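Local coordinates for protein beta-N-acetylhexosaminidase (Arthrobacter aurescens, PDB 3RCN) that probably hydrolyses terminal non-reducing N-acetyl-D-hexosamine residues from N-acetyl-beta-D-hexosaminides, as a member of glycosyl hydrolase family 20, at residues S31-R42 with A60-L71; G415-V425 with Q524-Y535. All blocks are in the same frame, centred on the assembly; numbering follows the deposited sequence.

Contact 1 (S31-R42 with A60-L71)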
loop_
_atom_site.group_PDB
_atom_site.type_symbol
_atom_site.label_atom_id
_atom_site.label_comp_id
_atom_site.label_asym_id
_atom_site.label_seq_id
_atom_site.Cartn_x
_atom_site.Cartn_y
_atom_site.Cartn_z
ATOM N N SER A 31 24.360 12.250 -13.809
ATOM C CA SER A 31 23.596 11.934 -15.012
ATOM C C SER A 31 23.645 10.433 -15.229
ATOM O O SER A 31 24.545 9.772 -14.720
ATOM C CB SER A 31 24.168 12.669 -16.230
ATOM O OG SER A 31 25.474 12.208 -16.555
ATOM N N VAL A 32 22.664 9.888 -15.945
ATOM C CA VAL A 32 22.590 8.442 -16.160
ATOM C C VAL A 32 22.639 8.090 -17.640
ATOM O O VAL A 32 21.738 8.447 -18.392
ATOM C CB VAL A 32 21.300 7.869 -15.547
ATOM C CG1 VAL A 32 21.366 6.376 -15.514
ATOM C CG2 VAL A 32 21.112 8.405 -14.130
ATOM N N GLY A 33 23.720 7.442 -18.071
ATOM C CA GLY A 33 23.812 6.921 -19.432
ATOM C C GLY A 33 23.450 5.452 -19.594
ATOM O O GLY A 33 23.605 4.671 -18.666
ATOM N N ALA A 34 22.996 5.053 -20.775
ATOM C CA ALA A 34 22.796 3.627 -21.041
ATOM C C ALA A 34 22.896 3.254 -22.521
ATOM O O ALA A 34 22.534 4.040 -23.395
ATOM C CB ALA A 34 21.472 3.145 -20.446
ATOM N N ASP A 35 23.388 2.050 -22.792
ATOM C CA ASP A 35 23.249 1.443 -24.120
ATOM C C ASP A 35 21.767 1.085 -24.381
ATOM O O ASP A 35 21.010 0.816 -23.440
ATOM C CB ASP A 35 24.152 0.208 -24.241
ATOM C CG ASP A 35 25.638 0.566 -24.409
ATOM O OD1 ASP A 35 25.955 1.665 -24.926
ATOM O OD2 ASP A 35 26.494 -0.264 -24.033
ATOM N N PRO A 36 21.350 1.082 -25.658
ATOM C CA PRO A 36 19.934 0.969 -26.052
ATOM C C PRO A 36 19.193 -0.167 -25.355
ATOM O O PRO A 36 18.033 -0.005 -24.964
ATOM C CB PRO A 36 20.014 0.672 -27.549
ATOM C CG PRO A 36 21.297 1.282 -27.974
ATOM C CD PRO A 36 22.247 1.123 -26.827
ATOM N N GLU A 37 19.868 -1.301 -25.205
ATOM C CA GLU A 37 19.296 -2.477 -24.558
ATOM C C GLU A 37 18.903 -2.222 -23.104
ATOM O O GLU A 37 17.984 -2.845 -22.581
ATOM C CB GLU A 37 20.294 -3.639 -24.619
ATOM C CG GLU A 37 20.622 -4.122 -26.023
ATOM C CD GLU A 37 21.773 -3.358 -26.660
ATOM O OE1 GLU A 37 22.394 -2.515 -25.972
ATOM O OE2 GLU A 37 22.057 -3.609 -27.854
ATOM N N LEU A 38 19.647 -1.333 -22.452
ATOM C CA LEU A 38 19.483 -1.027 -21.038
ATOM C C LEU A 38 18.635 0.226 -20.721
ATOM O O LEU A 38 18.546 0.631 -19.567
ATOM C CB LEU A 38 20.858 -0.908 -20.383
ATOM C CG LEU A 38 21.743 -2.151 -20.258
ATOM C CD1 LEU A 38 21.165 -3.388 -20.960
ATOM C CD2 LEU A 38 23.159 -1.846 -20.737
ATOM N N ARG A 39 18.067 0.877 -21.735
ATOM C CA ARG A 39 17.259 2.069 -21.482
ATOM C C ARG A 39 16.123 1.752 -20.522
ATOM O O ARG A 39 15.698 2.609 -19.748
ATOM C CB ARG A 39 16.700 2.650 -22.775
ATOM C CG ARG A 39 17.746 2.900 -23.847
ATOM C CD ARG A 39 18.176 4.345 -23.861
ATOM N NE ARG A 39 19.464 4.556 -24.529
ATOM C CZ ARG A 39 19.638 4.593 -25.848
ATOM N NH1 ARG A 39 18.605 4.411 -26.664
ATOM N NH2 ARG A 39 20.850 4.801 -26.349
ATOM N N GLY A 40 15.635 0.516 -20.564
ATOM C CA GLY A 40 14.587 0.092 -19.655
ATOM C C GLY A 40 15.012 0.235 -18.204
ATOM O O GLY A 40 14.368 0.950 -17.425
ATOM N N PRO A 41 16.119 -0.421 -17.829
ATOM C CA PRO A 41 16.637 -0.271 -16.467
ATOM C C PRO A 41 17.044 1.169 -16.121
ATOM O O PRO A 41 16.945 1.551 -14.947
ATOM C CB PRO A 41 17.850 -1.189 -16.463
ATOM C CG PRO A 41 17.474 -2.269 -17.429
ATOM C CD PRO A 41 16.733 -1.559 -18.530
ATOM N N ARG A 42 17.498 1.951 -17.101
ATOM C CA ARG A 42 17.840 3.345 -16.835
ATOM C C ARG A 42 16.609 4.097 -16.315
ATOM O O ARG A 42 16.696 4.875 -15.361
ATOM C CB ARG A 42 18.397 4.039 -18.076
ATOM C CG ARG A 42 18.711 5.524 -17.859
ATOM C CD ARG A 42 18.300 6.358 -19.051
ATOM N NE ARG A 42 19.437 6.768 -19.868
ATOM C CZ ARG A 42 19.383 6.979 -21.183
ATOM N NH1 ARG A 42 18.243 6.805 -21.842
ATOM N NH2 ARG A 42 20.471 7.352 -21.845
ATOM N N ALA A 60 22.600 11.067 -20.169
ATOM C CA ALA A 60 23.778 11.596 -20.837
ATOM C C ALA A 60 24.277 10.510 -21.776
ATOM O O ALA A 60 23.860 9.360 -21.654
ATOM C CB ALA A 60 24.844 11.969 -19.811
ATOM N N PRO A 61 25.144 10.860 -22.740
ATOM C CA PRO A 61 25.699 9.762 -23.558
ATOM C C PRO A 61 26.365 8.705 -22.661
ATOM O O PRO A 61 27.073 9.055 -21.716
ATOM C CB PRO A 61 26.728 10.470 -24.450
ATOM C CG PRO A 61 26.224 11.910 -24.528
ATOM C CD PRO A 61 25.593 12.193 -23.192
ATOM N N ALA A 62 26.140 7.435 -22.965
ATOM C CA ALA A 62 26.502 6.327 -22.078
ATOM C C ALA A 62 27.934 6.308 -21.523
ATOM O O ALA A 62 28.125 6.079 -20.334
ATOM C CB ALA A 62 26.171 4.982 -22.748
ATOM N N ARG A 63 28.933 6.518 -22.375
ATOM C CA ARG A 63 30.325 6.439 -21.935
ATOM C C ARG A 63 30.700 7.665 -21.117
ATOM O O ARG A 63 31.709 7.668 -20.415
ATOM C CB ARG A 63 31.263 6.335 -23.138
ATOM C CG ARG A 63 30.869 5.269 -24.133
ATOM C CD ARG A 63 31.080 3.865 -23.583
ATOM N NE ARG A 63 30.534 2.850 -24.484
ATOM C CZ ARG A 63 30.526 1.545 -24.227
ATOM N NH1 ARG A 63 31.039 1.089 -23.093
ATOM N NH2 ARG A 63 30.001 0.697 -25.097
ATOM N N GLU A 64 29.879 8.705 -21.235
ATOM C CA GLU A 64 30.139 10.026 -20.657
ATOM C C GLU A 64 29.505 10.339 -19.300
ATOM O O GLU A 64 29.607 11.461 -18.832
ATOM C CB GLU A 64 29.738 11.108 -21.654
ATOM C CG GLU A 64 30.413 10.948 -22.991
ATOM C CD GLU A 64 29.896 11.923 -24.024
ATOM O OE1 GLU A 64 29.522 13.057 -23.641
ATOM O OE2 GLU A 64 29.859 11.547 -25.220
ATOM N N ALA A 65 28.853 9.373 -18.666
ATOM C CA ALA A 65 27.883 9.683 -17.611
ATOM C C ALA A 65 28.332 9.247 -16.221
ATOM O O ALA A 65 29.214 8.412 -16.071
ATOM C CB ALA A 65 26.518 9.062 -17.940
ATOM N N GLY A 66 27.758 9.876 -15.205
ATOM C CA GLY A 66 28.066 9.538 -13.830
ATOM C C GLY A 66 27.730 8.106 -13.497
ATOM O O GLY A 66 28.543 7.392 -12.905
ATOM N N ILE A 67 26.518 7.700 -13.868
ATOM C CA ILE A 67 26.083 6.313 -13.769
ATOM C C ILE A 67 25.897 5.764 -15.186
ATOM O O ILE A 67 24.986 6.185 -15.899
ATOM C CB ILE A 67 24.741 6.221 -13.029
ATOM C CG1 ILE A 67 24.861 6.815 -11.636
ATOM C CG2 ILE A 67 24.251 4.785 -12.948
ATOM C CD1 ILE A 67 23.538 6.970 -10.941
ATOM N N ARG A 68 26.770 4.844 -15.591
ATOM C CA ARG A 68 26.720 4.227 -16.925
ATOM C C ARG A 68 26.242 2.785 -16.857
ATOM O O ARG A 68 26.771 1.994 -16.078
ATOM C CB ARG A 68 28.100 4.237 -17.567
ATOM C CG ARG A 68 28.785 5.568 -17.464
ATOM C CD ARG A 68 30.244 5.515 -17.862
ATOM N NE ARG A 68 30.830 6.826 -17.630
ATOM C CZ ARG A 68 32.118 7.058 -17.422
ATOM N NH1 ARG A 68 32.990 6.059 -17.422
ATOM N NH2 ARG A 68 32.529 8.301 -17.209
ATOM N N LEU A 69 25.237 2.455 -17.667
ATOM C CA LEU A 69 24.801 1.069 -17.827
ATOM C C LEU A 69 25.238 0.574 -19.203
ATOM O O LEU A 69 24.686 0.981 -20.230
ATOM C CB LEU A 69 23.285 0.963 -17.673
ATOM C CG LEU A 69 22.703 1.745 -16.494
ATOM C CD1 LEU A 69 21.186 1.646 -16.498
ATOM C CD2 LEU A 69 23.288 1.271 -15.166
ATOM N N LEU A 70 26.221 -0.320 -19.215
ATOM C CA LEU A 70 26.853 -0.758 -20.462
ATOM C C LEU A 70 26.600 -2.226 -20.795
ATOM O O LEU A 70 26.704 -3.099 -19.932
ATOM C CB LEU A 70 28.357 -0.499 -20.401
ATOM C CG LEU A 70 28.694 0.961 -20.124
ATOM C CD1 LEU A 70 30.160 1.097 -19.813
ATOM C CD2 LEU A 70 28.296 1.829 -21.314
ATOM N N LEU A 71 26.272 -2.484 -22.057
ATOM C CA LEU A 71 26.062 -3.851 -22.536
ATOM C C LEU A 71 27.382 -4.579 -22.742
ATOM O O LEU A 71 28.267 -4.087 -23.448
ATOM C CB LEU A 71 25.291 -3.855 -23.850
ATOM C CG LEU A 71 24.839 -5.256 -24.243
ATOM C CD1 LEU A 71 23.408 -5.476 -23.787
ATOM C CD2 LEU A 71 24.973 -5.467 -25.742
HETATM O O HOH W 1 22.855 6.936 -23.044
#
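Strand 32-34 runs parallel to strand 67-71, their axes 4.6 Å apart at closest and 7° from aligned, with Ser31 O, Gly33 N, Gly33 O and Asp35 N bonding in turn to Ile67 N, Ile67 O, Leu69 N and Leu69 O. Past the last of these, the Asp35 side chain takes over: with CG set beside its own backbone N (chi1 -75°), OD2 accepts from Leu71 N at 3.0 Å on the anti side of the carboxylate. Asp35 OD2 also has Arg63 NH2 at 3.8 Å, a long salt bridge of charge alone, since the oxygen stands well out of the guanidinium plane. Were Asp35 replaced by an alanine, the N-H of Leu71 would probably lose this acceptor and Arg63 its opposite charge. Val32 CG1 lies alongside Ile67 CG2 at 4.2 Å. On the same face of the sheet, Leu69 sets its CB 4.0 Å from Ala34 CB and tucks CD1 against the first turn of helix 39-53, at Arg42 N. Val32 O is gripped twice, Ala60 N and Arg42 NE arriving from opposite faces of its carbonyl plane, while a water joins Ala34 N to Ala60 O. This is a beta-alpha-beta crossover through helix 39-53: strand 32-34 is outermost in its sheet within the chain, strand 88-92 flanks 67-71 on the other side, and helix 95-109 packs on Leu38 and Pro41.

Contact 2 (G415-V425 with Q524-Y535); sequences GDDEPVPVGFV and QRPGVEGWKRDY. With SO4 (sulfate ion), chain G.
Val422 pairs with Trp531 and Gly423 with Lys532 in a two-stranded parallel sheet, fastened by Arg533 N to Gly423 O at 3.0 Å and more weakly by Gly423 N to Trp531 O. Farther back, a water takes the N-H of Val420 and donates to Arg525 O and Val528 O, tying the type II turn Arg525-Val528 to the other segment. Among the charged groups, Lys532 is extended beyond CG, and its NZ gives its shortest bond, 3.0 Å, to O1 of a sulfate probably from the crystallisation liquor. Lys532 NZ also forms a salt bridge with Asp416 OD2 (3.3 Å), weak as a hydrogen bond, and a weak bond to Gly415 O, both on a poorly ordered loop; Gly415 N holds sulfate O2. Apolar contact comes from Val420 CG2 on Val528 CG1, 3.6 Å apart. Aromatic packing closes the far end: the edge of Tyr535 points at the face of Phe424 in a T-shaped pair, planes at 84°, with Tyr535 CB over that ring as a CH-pi contact 4.2 Å from its centroid. Phe424 CZ lies over one face of the Arg533 guanidinium, 3.4 Å from NH1. Salt bridges to Glu403 and Glu538 hold this guanidinium; the Arg533 side chain is about 8 Å from that of Glu316, the predicted proton donor. Around this surface contact, helix 464-471 packs on Pro419 and Arg525, Asp534 N-caps helix 535-539, and His404, just beyond strand 397-400, stacks on Tyr535.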
loop_
_atom_site.group_PDB
_atom_site.type_symbol
_atom_site.label_atom_id
_atom_site.label_comp_id
_atom_site.label_asym_id
_atom_site.label_seq_id
_atom_site.Cartn_x
_atom_site.Cartn_y
_atom_site.Cartn_z
ATOM N N GLY A 415 6.433 -23.037 20.036
ATOM C CA GLY A 415 5.761 -22.427 21.169
ATOM C C GLY A 415 4.484 -21.653 20.906
ATOM O O GLY A 415 3.960 -21.609 19.787
ATOM N N ASP A 416 3.975 -21.046 21.972
ATOM C CA ASP A 416 2.662 -20.417 21.947
ATOM C C ASP A 416 2.665 -18.903 21.691
ATOM O O ASP A 416 1.600 -18.287 21.626
ATOM C CB ASP A 416 1.893 -20.758 23.233
ATOM C CG ASP A 416 1.780 -22.265 23.469
ATOM O OD1 ASP A 416 0.668 -22.743 23.781
ATOM O OD2 ASP A 416 2.806 -22.972 23.349
ATOM N N ASP A 417 3.838 -18.295 21.541
ATOM C CA ASP A 417 3.876 -16.857 21.279
ATOM C C ASP A 417 3.816 -16.429 19.809
ATOM O O ASP A 417 3.594 -15.259 19.512
ATOM C CB ASP A 417 5.046 -16.204 21.998
ATOM C CG ASP A 417 4.768 -16.011 23.475
ATOM O OD1 ASP A 417 4.150 -14.979 23.835
ATOM O OD2 ASP A 417 5.140 -16.904 24.272
ATOM N N GLU A 418 3.978 -17.377 18.893
ATOM C CA GLU A 418 3.814 -17.095 17.473
ATOM C C GLU A 418 2.316 -17.044 17.130
ATOM O O GLU A 418 1.533 -17.851 17.629
ATOM C CB GLU A 418 4.527 -18.162 16.626
ATOM C CG GLU A 418 6.023 -18.332 16.910
ATOM C CD GLU A 418 6.810 -17.030 16.747
ATOM O OE1 GLU A 418 6.651 -16.362 15.698
ATOM O OE2 GLU A 418 7.580 -16.671 17.671
ATOM N N PRO A 419 1.911 -16.077 16.294
ATOM C CA PRO A 419 0.506 -15.910 15.881
ATOM C C PRO A 419 -0.059 -17.041 14.987
ATOM O O PRO A 419 0.566 -17.382 13.997
ATOM C CB PRO A 419 0.526 -14.581 15.104
ATOM C CG PRO A 419 1.947 -14.405 14.671
ATOM C CD PRO A 419 2.785 -15.022 15.752
ATOM N N VAL A 420 -1.240 -17.564 15.324
ATOM C CA VAL A 420 -1.887 -18.662 14.595
ATOM C C VAL A 420 -0.891 -19.708 14.089
ATOM O O VAL A 420 -0.714 -19.861 12.875
ATOM C CB VAL A 420 -2.701 -18.139 13.395
ATOM C CG1 VAL A 420 -3.706 -19.189 12.926
ATOM C CG2 VAL A 420 -3.407 -16.840 13.759
ATOM N N PRO A 421 -0.220 -20.414 15.015
ATOM C CA PRO A 421 0.829 -21.361 14.620
ATOM C C PRO A 421 0.294 -22.583 13.871
ATOM O O PRO A 421 -0.588 -23.291 14.358
ATOM C CB PRO A 421 1.419 -21.785 15.960
ATOM C CG PRO A 421 0.284 -21.666 16.907
ATOM C CD PRO A 421 -0.489 -20.462 16.461
ATOM N N VAL A 422 0.896 -22.863 12.720
ATOM C CA VAL A 422 0.486 -23.966 11.872
ATOM C C VAL A 422 1.701 -24.511 11.137
ATOM O O VAL A 422 2.687 -23.805 10.943
ATOM C CB VAL A 422 -0.580 -23.554 10.820
ATOM C CG1 VAL A 422 -1.910 -23.206 11.480
ATOM C CG2 VAL A 422 -0.080 -22.415 9.937
ATOM N N GLY A 423 1.629 -25.770 10.733
ATOM C CA GLY A 423 2.712 -26.373 9.992
ATOM C C GLY A 423 3.890 -26.672 10.889
ATOM O O GLY A 423 3.774 -26.665 12.113
ATOM N N PHE A 424 5.018 -26.971 10.257
ATOM C CA PHE A 424 6.262 -27.283 10.944
ATOM C C PHE A 424 6.962 -26.016 11.408
ATOM O O PHE A 424 6.737 -24.939 10.849
ATOM C CB PHE A 424 7.188 -28.069 10.015
ATOM C CG PHE A 424 6.494 -29.166 9.260
ATOM C CD1 PHE A 424 5.986 -30.264 9.925
ATOM C CD2 PHE A 424 6.344 -29.089 7.885
ATOM C CE1 PHE A 424 5.341 -31.268 9.235
ATOM C CE2 PHE A 424 5.707 -30.096 7.191
ATOM C CZ PHE A 424 5.206 -31.187 7.868
ATOM N N VAL A 425 7.819 -26.132 12.417
ATOM C CA VAL A 425 8.637 -24.987 12.764
ATOM C C VAL A 425 9.617 -24.808 11.624
ATOM O O VAL A 425 10.415 -25.696 11.349
ATOM C CB VAL A 425 9.459 -25.223 14.050
ATOM C CG1 VAL A 425 10.402 -24.034 14.306
ATOM C CG2 VAL A 425 8.541 -25.464 15.245
ATOM N N GLN A 524 1.052 -10.285 17.733
ATOM C CA GLN A 524 0.502 -11.497 18.311
ATOM C C GLN A 524 -1.019 -11.626 18.113
ATOM O O GLN A 524 -1.716 -10.643 17.885
ATOM C CB GLN A 524 0.898 -11.589 19.780
ATOM C CG GLN A 524 2.371 -11.859 19.952
ATOM C CD GLN A 524 2.805 -11.766 21.389
ATOM O OE1 GLN A 524 2.044 -12.104 22.298
ATOM N NE2 GLN A 524 4.030 -11.289 21.612
ATOM N N ARG A 525 -1.520 -12.849 18.162
ATOM C CA ARG A 525 -2.953 -13.083 18.044
ATOM C C ARG A 525 -3.365 -14.206 18.993
ATOM O O ARG A 525 -3.596 -15.332 18.567
ATOM C CB ARG A 525 -3.331 -13.452 16.602
ATOM C CG ARG A 525 -2.903 -12.431 15.541
ATOM C CD ARG A 525 -3.990 -11.400 15.216
ATOM N NE ARG A 525 -3.575 -10.470 14.159
ATOM C CZ ARG A 525 -2.769 -9.422 14.343
ATOM N NH1 ARG A 525 -2.276 -9.159 15.548
ATOM N NH2 ARG A 525 -2.444 -8.638 13.323
ATOM N N PRO A 526 -3.437 -13.907 20.289
ATOM C CA PRO A 526 -3.816 -14.905 21.299
ATOM C C PRO A 526 -5.275 -15.348 21.188
ATOM O O PRO A 526 -6.130 -14.584 20.739
ATOM C CB PRO A 526 -3.600 -14.164 22.624
ATOM C CG PRO A 526 -3.704 -12.675 22.270
ATOM C CD PRO A 526 -3.150 -12.578 20.871
ATOM N N GLY A 527 -5.550 -16.583 21.605
ATOM C CA GLY A 527 -6.896 -17.136 21.565
ATOM C C GLY A 527 -7.273 -17.719 20.210
ATOM O O GLY A 527 -8.375 -18.246 20.032
ATOM N N VAL A 528 -6.362 -17.626 19.248
ATOM C CA VAL A 528 -6.652 -18.081 17.898
ATOM C C VAL A 528 -5.896 -19.362 17.662
ATOM O O VAL A 528 -4.671 -19.362 17.605
ATOM C CB VAL A 528 -6.273 -17.024 16.836
ATOM C CG1 VAL A 528 -6.539 -17.550 15.433
ATOM C CG2 VAL A 528 -7.044 -15.722 17.077
ATOM N N GLU A 529 -6.646 -20.453 17.550
ATOM C CA GLU A 529 -6.099 -21.802 17.498
ATOM C C GLU A 529 -5.435 -22.118 16.173
ATOM O O GLU A 529 -6.026 -21.927 15.118
ATOM C CB GLU A 529 -7.221 -22.809 17.732
ATOM C CG GLU A 529 -7.114 -23.559 19.044
ATOM C CD GLU A 529 -8.392 -24.292 19.387
ATOM O OE1 GLU A 529 -8.623 -25.388 18.827
ATOM O OE2 GLU A 529 -9.172 -23.762 20.211
ATOM N N GLY A 530 -4.205 -22.614 16.232
ATOM C CA GLY A 530 -3.526 -23.090 15.044
ATOM C C GLY A 530 -3.545 -24.606 15.004
ATOM O O GLY A 530 -4.327 -25.248 15.712
ATOM N N TRP A 531 -2.724 -25.181 14.131
ATOM C CA TRP A 531 -2.508 -26.623 14.116
ATOM C C TRP A 531 -1.011 -26.925 13.996
ATOM O O TRP A 531 -0.422 -26.733 12.936
ATOM C CB TRP A 531 -3.267 -27.217 12.932
ATOM C CG TRP A 531 -3.412 -28.700 12.997
ATOM C CD1 TRP A 531 -2.848 -29.619 12.157
ATOM C CD2 TRP A 531 -4.164 -29.443 13.961
ATOM N NE1 TRP A 531 -3.209 -30.884 12.539
ATOM C CE2 TRP A 531 -4.015 -30.804 13.644
ATOM C CE3 TRP A 531 -4.950 -29.087 15.061
ATOM C CZ2 TRP A 531 -4.625 -31.812 14.385
ATOM C CZ3 TRP A 531 -5.554 -30.090 15.795
ATOM C CH2 TRP A 531 -5.390 -31.437 15.451
ATOM N N LYS A 532 -0.419 -27.489 15.041
ATOM C CA LYS A 532 1.033 -27.629 15.092
ATOM C C LYS A 532 1.509 -28.967 14.558
ATOM O O LYS A 532 1.156 -30.014 15.093
ATOM C CB LYS A 532 1.545 -27.462 16.520
ATOM C CG LYS A 532 1.415 -26.081 17.103
ATOM C CD LYS A 532 2.122 -26.023 18.446
ATOM C CE LYS A 532 1.862 -24.681 19.141
ATOM N NZ LYS A 532 2.523 -24.579 20.477
ATOM N N ARG A 533 2.360 -28.925 13.539
ATOM C CA ARG A 533 2.872 -30.150 12.944
ATOM C C ARG A 533 4.346 -30.378 13.266
ATOM O O ARG A 533 5.102 -29.427 13.493
ATOM C CB ARG A 533 2.638 -30.154 11.431
ATOM C CG ARG A 533 1.167 -30.187 11.073
ATOM C CD ARG A 533 0.968 -30.058 9.592
ATOM N NE ARG A 533 1.593 -31.158 8.874
ATOM C CZ ARG A 533 1.587 -31.279 7.553
ATOM N NH1 ARG A 533 2.176 -32.318 6.974
ATOM N NH2 ARG A 533 0.989 -30.358 6.809
ATOM N N ASP A 534 4.721 -31.656 13.326
ATOM C CA ASP A 534 6.097 -32.090 13.564
ATOM C C ASP A 534 6.547 -33.067 12.479
ATOM O O ASP A 534 6.006 -34.166 12.351
ATOM C CB ASP A 534 6.224 -32.741 14.945
ATOM C CG ASP A 534 7.588 -33.370 15.174
ATOM O OD1 ASP A 534 8.565 -32.943 14.521
ATOM O OD2 ASP A 534 7.681 -34.294 16.011
ATOM N N TYR A 535 7.550 -32.667 11.705
ATOM C CA TYR A 535 7.938 -33.422 10.517
ATOM C C TYR A 535 8.385 -34.844 10.817
ATOM O O TYR A 535 8.107 -35.761 10.046
ATOM C CB TYR A 535 9.036 -32.700 9.732
ATOM C CG TYR A 535 9.371 -33.375 8.422
ATOM C CD1 TYR A 535 10.630 -33.917 8.196
ATOM C CD2 TYR A 535 8.417 -33.492 7.417
ATOM C CE1 TYR A 535 10.937 -34.549 6.995
ATOM C CE2 TYR A 535 8.708 -34.121 6.217
ATOM C CZ TYR A 535 9.972 -34.647 6.010
ATOM O OH TYR A 535 10.265 -35.269 4.814
HETATM S S SO4 G . 5.861 -27.058 20.170
HETATM O O1 SO4 G . 4.867 -26.325 20.954
HETATM O O2 SO4 G . 6.696 -26.142 19.398
HETATM O O3 SO4 G . 6.710 -27.821 21.080
HETATM O O4 SO4 G . 5.185 -27.966 19.246
HETATM O O HOH W 2 -2.401 -17.751 17.856
#

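In the fold
From the N terminus, contact 1 comes first and closes a short excursion: the 17 residues between its segments hold most of helix 39-53, and the return strand enters the sheet of the N-terminal domain. The chain then runs on through that sheet and into the alpha-beta barrel of the catalytic domain. Contact 2 opens only there, beyond strand 397-400, and closes a far longer loop of 98 residues that includes strand 449-456 and several helices, bringing the C-terminal tail back to a loop that follows strand 397-400. The two are in series, neither nested nor crossed. They lie on opposite sides of the chain's centre, their centres about 50 Å apart; contact 1 stays within the N-terminal domain, while contact 2 ties the tail to the catalytic domain.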